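Local atomic coordinates of DsbA family protein (Salmonella typhimurium, PDB entry 7JVE), a protein that acts as a trimeric thioredoxin-like enzyme with both thiol oxidase and disulfide isomerase activities, encoded in a fimbrial operon of Salmonella. Residues A[117-122]-A[202-207]. Sequence-based numbering, arbitrary orientation.
Sequences IFKEFP and LTNQAL
Asn-204 reaches from the helix to the end of the strand and gives the contact its one direct hydrogen bond, from ND2 to the backbone O of Glu-120 at 2.7 Å. The bond is fairly straight, 161° at the hydrogen, and the acceptor lies almost in the amide plane of Asn-204, whereas the donor stands somewhat out of the carbonyl plane. The first torsion of Asn-204 carries the amide over the strand end, leaving OD1 on the lysine side. The two side chains cross at about a right angle, with CD of Lys-119 3.7 Å from OD1 of Asn-204. A water accepts from NZ of Lys-119 and donates to OD1 of Asn-204, so both halves of the amide are engaged and its rotation is fixed. The ammonium also bonds to Ser-74 OG and Glu-68 O, while CE of Lys-119 lies 3.8 Å from CD2 of Leu-207, a methyl that meets the lysine crosswise.

Strand 115-120 belongs to the central sheet of the thioredoxin fold, pairing in parallel with strand 84-90, and the axes of segments 117-120 and 202-207 cross nearly at right angles (-93°). The chain between the strand and helix 199-210 runs through the predominantly helical insertion of DsbA-like proteins.

Beyond the strand end, Gln-205 takes over. A bend at its second torsion brings OE1 to the edge of the Phe-121 ring, in the ring plane and 3.6 Å from CD2; amide and ring planes are 18° apart. The same OE1 lies 3.6 Å from CD of Pro-122, and a second water donates both to it and to Pro-122 O. The amide is held through NE2 by Gln-209 and Ser-214, and the Phe-121 side chain lies near, without touching, the CxxC residues Cys-94 and Cys-97.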
ATOM      1  N   ILE A 117     -11.355 -28.530   9.143  1.00 24.36           N
ATOM      2  CA  ILE A 117     -10.729 -28.525  10.452  1.00 23.83           C
ATOM      3  C   ILE A 117     -10.462 -27.080  10.844  1.00 22.31           C
ATOM      4  O   ILE A 117      -9.973 -26.289  10.032  1.00 23.49           O
ATOM      5  CB  ILE A 117      -9.429 -29.356  10.432  1.00 22.22           C
ATOM      6  CG1 ILE A 117      -9.718 -30.761   9.874  1.00 24.73           C
ATOM      7  CG2 ILE A 117      -8.809 -29.410  11.812  1.00 20.32           C
ATOM      8  CD1 ILE A 117      -8.526 -31.715   9.899  1.00 25.36           C
ATOM      9  N   PHE A 118     -10.775 -26.738  12.086  1.00 21.63           N
ATOM     10  CA  PHE A 118     -10.728 -25.362  12.575  1.00 22.05           C
ATOM     11  C   PHE A 118      -9.554 -25.187  13.534  1.00 23.00           C
ATOM     12  O   PHE A 118      -9.514 -25.814  14.601  1.00 21.75           O
ATOM     13  CB  PHE A 118     -12.049 -25.009  13.267  1.00 19.97           C
ATOM     14  CG  PHE A 118     -13.231 -24.945  12.315  1.00 21.97           C
ATOM     15  CD1 PHE A 118     -13.875 -26.104  11.912  1.00 23.39           C
ATOM     16  CD2 PHE A 118     -13.679 -23.720  11.812  1.00 22.22           C
ATOM     17  CE1 PHE A 118     -14.966 -26.053  11.024  1.00 26.32           C
ATOM     18  CE2 PHE A 118     -14.763 -23.651  10.931  1.00 21.45           C
ATOM     19  CZ  PHE A 118     -15.403 -24.822  10.529  1.00 27.04           C
ATOM     20  N   LYS A 119      -8.606 -24.340  13.168  1.00 18.76           N
ATOM     21  CA  LYS A 119      -7.438 -24.075  14.018  1.00 20.93           C
ATOM     22  C   LYS A 119      -7.506 -22.629  14.512  1.00 20.21           C
ATOM     23  O   LYS A 119      -7.007 -21.718  13.857  1.00 19.97           O
ATOM     24  CB  LYS A 119      -6.124 -24.327  13.251  1.00 20.01           C
ATOM     25  CG  LYS A 119      -6.017 -25.700  12.654  1.00 18.69           C
ATOM     26  CD  LYS A 119      -5.833 -26.744  13.755  1.00 18.90           C
ATOM     27  CE  LYS A 119      -5.188 -28.000  13.216  1.00 19.88           C
ATOM     28  NZ  LYS A 119      -4.918 -28.991  14.288  1.00 20.10           N
ATOM     29  N   GLU A 120      -8.111 -22.431  15.682  1.00 24.10           N
ATOM     30  CA  GLU A 120      -8.188 -21.108  16.291  1.00 20.19           C
ATOM     31  C   GLU A 120      -6.829 -20.713  16.857  1.00 21.51           C
ATOM     32  O   GLU A 120      -6.200 -21.508  17.564  1.00 21.22           O
ATOM     33  CB  GLU A 120      -9.228 -21.109  17.407  1.00 20.42           C
ATOM     34  CG  GLU A 120     -10.640 -21.287  16.925  1.00 22.01           C
ATOM     35  CD  GLU A 120     -11.624 -21.556  18.049  1.00 24.52           C
ATOM     36  OE1 GLU A 120     -11.595 -20.820  19.044  1.00 22.83           O
ATOM     37  OE2 GLU A 120     -12.453 -22.486  17.920  1.00 29.65           O
ATOM     38  N   PHE A 121      -6.384 -19.486  16.561  1.00 20.91           N
ATOM     39  CA  PHE A 121      -5.116 -18.982  17.068  1.00 23.12           C
ATOM     40  C   PHE A 121      -5.169 -17.459  17.146  1.00 23.46           C
ATOM     41  O   PHE A 121      -6.038 -16.828  16.531  1.00 22.22           O
ATOM     42  CB  PHE A 121      -3.932 -19.462  16.199  1.00 20.02           C
ATOM     43  CG  PHE A 121      -3.713 -18.653  14.921  1.00 21.62           C
ATOM     44  CD1 PHE A 121      -4.684 -18.601  13.936  1.00 22.33           C
ATOM     45  CD2 PHE A 121      -2.509 -17.992  14.693  1.00 26.63           C
ATOM     46  CE1 PHE A 121      -4.482 -17.870  12.741  1.00 22.13           C
ATOM     47  CE2 PHE A 121      -2.295 -17.264  13.509  1.00 27.78           C
ATOM     48  CZ  PHE A 121      -3.294 -17.199  12.530  1.00 23.29           C
ATOM     49  N   PRO A 122      -4.248 -16.830  17.905  1.00 23.16           N
ATOM     50  CA  PRO A 122      -4.262 -15.368  18.058  1.00 22.04           C
ATOM     51  C   PRO A 122      -3.197 -14.675  17.221  1.00 22.04           C
ATOM     52  O   PRO A 122      -2.011 -14.995  17.365  1.00 23.71           O
ATOM     53  CB  PRO A 122      -3.960 -15.187  19.547  1.00 23.31           C
ATOM     54  CG  PRO A 122      -3.173 -16.452  19.923  1.00 23.67           C
ATOM     55  CD  PRO A 122      -3.246 -17.441  18.787  1.00 20.22           C
ATOM     56  N   LEU A 202      -2.540 -22.979  22.757  1.00 21.25           N
ATOM     57  CA  LEU A 202      -1.100 -23.220  22.810  1.00 21.92           C
ATOM     58  C   LEU A 202      -0.664 -24.137  21.671  1.00 22.76           C
ATOM     59  O   LEU A 202       0.325 -23.864  20.974  1.00 22.84           O
ATOM     60  CB  LEU A 202      -0.706 -23.838  24.162  1.00 23.79           C
ATOM     61  CG  LEU A 202      -0.923 -23.051  25.448  1.00 23.01           C
ATOM     62  CD1 LEU A 202      -0.662 -23.936  26.681  1.00 18.81           C
ATOM     63  CD2 LEU A 202      -0.047 -21.773  25.467  1.00 24.29           C
ATOM     64  N   THR A 203      -1.383 -25.251  21.494  1.00 21.23           N
ATOM     65  CA  THR A 203      -1.069 -26.213  20.440  1.00 21.93           C
ATOM     66  C   THR A 203      -1.204 -25.591  19.061  1.00 21.99           C
ATOM     67  O   THR A 203      -0.345 -25.786  18.196  1.00 22.53           O
ATOM     68  CB  THR A 203      -1.996 -27.433  20.575  1.00 25.01           C
ATOM     69  OG1 THR A 203      -1.785 -28.029  21.849  1.00 24.85           O
ATOM     70  CG2 THR A 203      -1.758 -28.488  19.462  1.00 22.34           C
ATOM     71  N   ASN A 204      -2.277 -24.830  18.835  1.00 23.33           N
ATOM     72  CA  ASN A 204      -2.487 -24.231  17.520  1.00 22.07           C
ATOM     73  C   ASN A 204      -1.421 -23.186  17.201  1.00 21.48           C
ATOM     74  O   ASN A 204      -0.982 -23.078  16.056  1.00 21.55           O
ATOM     75  CB  ASN A 204      -3.882 -23.618  17.443  1.00 19.53           C
ATOM     76  CG  ASN A 204      -4.967 -24.659  17.355  1.00 21.18           C
ATOM     77  OD1 ASN A 204      -4.687 -25.845  17.186  1.00 24.39           O
ATOM     78  ND2 ASN A 204      -6.216 -24.228  17.460  1.00 21.65           N
ATOM     79  N   GLN A 205      -1.005 -22.395  18.194  1.00 23.73           N
ATOM     80  CA  GLN A 205       0.020 -21.382  17.954  1.00 22.91           C
ATOM     81  C   GLN A 205       1.385 -22.023  17.714  1.00 24.11           C
ATOM     82  O   GLN A 205       2.154 -21.561  16.857  1.00 24.50           O
ATOM     83  CB  GLN A 205       0.093 -20.413  19.128  1.00 21.31           C
ATOM     84  CG  GLN A 205       1.208 -19.392  19.011  1.00 21.01           C
ATOM     85  CD  GLN A 205       1.015 -18.475  17.819  1.00 25.93           C
ATOM     86  OE1 GLN A 205      -0.107 -18.283  17.347  1.00 27.83           O
ATOM     87  NE2 GLN A 205       2.111 -17.906  17.320  1.00 25.29           N
ATOM     88  N   ALA A 206       1.698 -23.093  18.453  1.00 20.80           N
ATOM     89  CA  ALA A 206       2.915 -23.849  18.172  1.00 21.40           C
ATOM     90  C   ALA A 206       2.885 -24.423  16.760  1.00 21.44           C
ATOM     91  O   ALA A 206       3.886 -24.359  16.039  1.00 24.10           O
ATOM     92  CB  ALA A 206       3.108 -24.961  19.207  1.00 19.38           C
ATOM     93  N   LEU A 207       1.738 -24.980  16.347  1.00 19.45           N
ATOM     94  CA  LEU A 207       1.597 -25.480  14.985  1.00 20.05           C
ATOM     95  C   LEU A 207       1.666 -24.348  13.957  1.00 21.22           C
ATOM     96  O   LEU A 207       2.282 -24.506  12.900  1.00 19.20           O
ATOM     97  CB  LEU A 207       0.280 -26.244  14.837  1.00 19.99           C
ATOM     98  CG  LEU A 207      -0.047 -26.778  13.433  1.00 19.67           C
ATOM     99  CD1 LEU A 207       1.063 -27.722  12.904  1.00 20.23           C
ATOM    100  CD2 LEU A 207      -1.426 -27.439  13.335  1.00 20.21           C
TER
HETATM  101  O   HOH W   1      -3.268 -28.049  16.030  1.00 27.01           O
HETATM  102  O   HOH W   2      -0.060 -15.844  15.526  1.00 24.72           O